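Local atomic coordinates of zinc-binding protein TroA (PDB entry 1K0F), a protein that binds zinc with high affinity and specificity in the periplasm of Treponema pallidum and delivers it to the membrane permease of the TroABC ABC transporter. Residues E98-V103 with F171-R176. Numbering follows the deposited sequence.
Sequences EFDPHV and FGYFSR
Tyr173, in the first turn of helix 172-178, reaches the 98-103 loop and donates its hydroxyl to the backbone carbonyl of Asp100. The modelled OH to O separation of 2.3 Å is too short to be taken literally, but the pairing gives the buried phenol a polar partner. Tyr173 carries most of the contact. With chi1 at -63°, its CG stands anti to its own carbonyl carbon, sending the ring into the loop.

Apolar contacts come from Val103. Its CA sits over the Tyr173 ring, 4.2 Å from the centroid and 7° off the normal, in a CH-pi contact, while CG1 packs against CZ.

The Asp100 carboxylate lies at the ring edge, its plane turned 45° from the ring, but is modelled too close for the spacing to be trusted. Within the loop, Asp100 OD1 accepts a nearly straight hydrogen bond from His102 ND1 at 2.8 Å, in the imidazole plane. This second-shell carboxylate would hold the imidazole's rotation, consistent with NE2 being offered to zinc, and may make it a stronger donor. His102 belongs to the zinc site with His37, His168 and Asp248, empty in this closed apo form.

The loop after strand 98-99 and the start of helix 172-178 belong to different lobes, connected by the long backbone helix 129-156, so the contact crosses the lobe interface beside the zinc site, while Leu109 of helix 107-124 touches both Val103 and Tyr173.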
loop_
_atom_site.group_PDB
_atom_site.type_symbol
_atom_site.label_atom_id
_atom_site.label_comp_id
_atom_site.label_asym_id
_atom_site.label_seq_id
_atom_site.Cartn_x
_atom_site.Cartn_y
_atom_site.Cartn_z
ATOM N N GLU A 98 6.023 16.456 -3.917
ATOM C CA GLU A 98 5.541 15.088 -4.067
ATOM C C GLU A 98 4.075 14.889 -3.705
ATOM O O GLU A 98 3.462 15.715 -3.035
ATOM C CB GLU A 98 6.392 14.149 -3.215
ATOM C CG GLU A 98 6.589 12.780 -3.830
ATOM C CD GLU A 98 7.608 12.803 -4.943
ATOM O OE1 GLU A 98 8.228 13.870 -5.139
ATOM O OE2 GLU A 98 7.793 11.760 -5.606
ATOM N N PHE A 99 3.530 13.766 -4.153
ATOM C CA PHE A 99 2.142 13.396 -3.895
ATOM C C PHE A 99 2.134 11.990 -3.293
ATOM O O PHE A 99 2.282 11.000 -4.010
ATOM C CB PHE A 99 1.338 13.395 -5.205
ATOM C CG PHE A 99 0.465 14.607 -5.395
ATOM C CD1 PHE A 99 -0.075 15.275 -4.299
ATOM C CD2 PHE A 99 0.190 15.084 -6.674
ATOM C CE1 PHE A 99 -0.885 16.400 -4.476
ATOM C CE2 PHE A 99 -0.621 16.212 -6.860
ATOM C CZ PHE A 99 -1.156 16.870 -5.755
ATOM N N ASP A 100 1.973 11.916 -1.974
ATOM C CA ASP A 100 1.940 10.639 -1.266
ATOM C C ASP A 100 1.079 9.651 -2.047
ATOM O O ASP A 100 -0.131 9.810 -2.150
ATOM C CB ASP A 100 1.371 10.850 0.140
ATOM C CG ASP A 100 1.623 9.666 1.068
ATOM O OD1 ASP A 100 2.384 8.755 0.691
ATOM O OD2 ASP A 100 1.049 9.648 2.182
ATOM N N PRO A 101 1.713 8.620 -2.617
ATOM C CA PRO A 101 1.018 7.597 -3.406
ATOM C C PRO A 101 0.395 6.440 -2.632
ATOM O O PRO A 101 -0.268 5.591 -3.224
ATOM C CB PRO A 101 2.090 7.111 -4.369
ATOM C CG PRO A 101 3.396 7.387 -3.669
ATOM C CD PRO A 101 3.161 8.371 -2.560
ATOM N N HIS A 102 0.595 6.412 -1.320
ATOM C CA HIS A 102 0.073 5.332 -0.490
ATOM C C HIS A 102 -1.359 5.535 -0.049
ATOM O O HIS A 102 -1.683 5.392 1.125
ATOM C CB HIS A 102 0.978 5.154 0.713
ATOM C CG HIS A 102 2.421 5.011 0.349
ATOM N ND1 HIS A 102 3.248 6.095 0.144
ATOM C CD2 HIS A 102 3.178 3.911 0.119
ATOM C CE1 HIS A 102 4.452 5.671 -0.195
ATOM N NE2 HIS A 102 4.437 4.348 -0.216
ATOM N N VAL A 103 -2.213 5.836 -1.015
ATOM C CA VAL A 103 -3.625 6.086 -0.769
ATOM C C VAL A 103 -4.440 4.849 -0.390
ATOM O O VAL A 103 -5.550 4.957 0.126
ATOM C CB VAL A 103 -4.265 6.742 -2.003
ATOM C CG1 VAL A 103 -3.617 8.098 -2.262
ATOM C CG2 VAL A 103 -4.091 5.839 -3.204
ATOM N N PHE A 171 2.495 5.710 5.461
ATOM C CA PHE A 171 1.227 5.657 6.166
ATOM C C PHE A 171 0.660 7.032 6.425
ATOM O O PHE A 171 -0.165 7.211 7.310
ATOM C CB PHE A 171 1.381 4.898 7.483
ATOM C CG PHE A 171 1.756 3.451 7.308
ATOM C CD1 PHE A 171 3.092 3.065 7.293
ATOM C CD2 PHE A 171 0.780 2.476 7.172
ATOM C CE1 PHE A 171 3.451 1.727 7.146
ATOM C CE2 PHE A 171 1.130 1.129 7.024
ATOM C CZ PHE A 171 2.468 0.756 7.012
ATOM N N GLY A 172 1.110 8.006 5.646
ATOM C CA GLY A 172 0.618 9.364 5.804
ATOM C C GLY A 172 -0.905 9.435 5.826
ATOM O O GLY A 172 -1.487 10.019 6.748
ATOM N N TYR A 173 -1.552 8.853 4.813
ATOM C CA TYR A 173 -3.013 8.852 4.750
ATOM C C TYR A 173 -3.553 8.011 5.896
ATOM O O TYR A 173 -4.615 8.294 6.439
ATOM C CB TYR A 173 -3.504 8.270 3.431
ATOM C CG TYR A 173 -3.102 9.060 2.213
ATOM C CD1 TYR A 173 -4.055 9.681 1.413
ATOM C CD2 TYR A 173 -1.773 9.117 1.810
ATOM C CE1 TYR A 173 -3.692 10.325 0.233
ATOM C CE2 TYR A 173 -1.409 9.754 0.638
ATOM C CZ TYR A 173 -2.361 10.354 -0.146
ATOM O OH TYR A 173 -1.974 10.955 -1.321
ATOM N N PHE A 174 -2.817 6.966 6.255
ATOM C CA PHE A 174 -3.232 6.107 7.354
ATOM C C PHE A 174 -3.307 6.987 8.605
ATOM O O PHE A 174 -4.241 6.880 9.404
ATOM C CB PHE A 174 -2.218 4.970 7.552
ATOM C CG PHE A 174 -2.492 4.109 8.755
ATOM C CD1 PHE A 174 -3.410 3.064 8.687
ATOM C CD2 PHE A 174 -1.836 4.355 9.964
ATOM C CE1 PHE A 174 -3.671 2.280 9.802
ATOM C CE2 PHE A 174 -2.089 3.579 11.084
ATOM C CZ PHE A 174 -3.007 2.541 11.008
ATOM N N SER A 175 -2.323 7.868 8.753
ATOM C CA SER A 175 -2.277 8.767 9.890
ATOM C C SER A 175 -3.415 9.773 9.787
ATOM O O SER A 175 -4.177 9.955 10.737
ATOM C CB SER A 175 -0.928 9.496 9.931
ATOM O OG SER A 175 -0.952 10.706 9.183
ATOM N N ARG A 176 -3.539 10.407 8.623
ATOM C CA ARG A 176 -4.576 11.405 8.399
ATOM C C ARG A 176 -5.984 10.832 8.541
ATOM O O ARG A 176 -6.894 11.510 9.015
ATOM C CB ARG A 176 -4.410 12.022 7.008
ATOM C CG ARG A 176 -5.550 12.932 6.586
ATOM C CD ARG A 176 -5.261 13.587 5.250
ATOM N NE ARG A 176 -5.911 12.877 4.154
ATOM C CZ ARG A 176 -6.021 13.341 2.912
ATOM N NH1 ARG A 176 -5.522 14.526 2.592
ATOM N NH2 ARG A 176 -6.641 12.617 1.986
#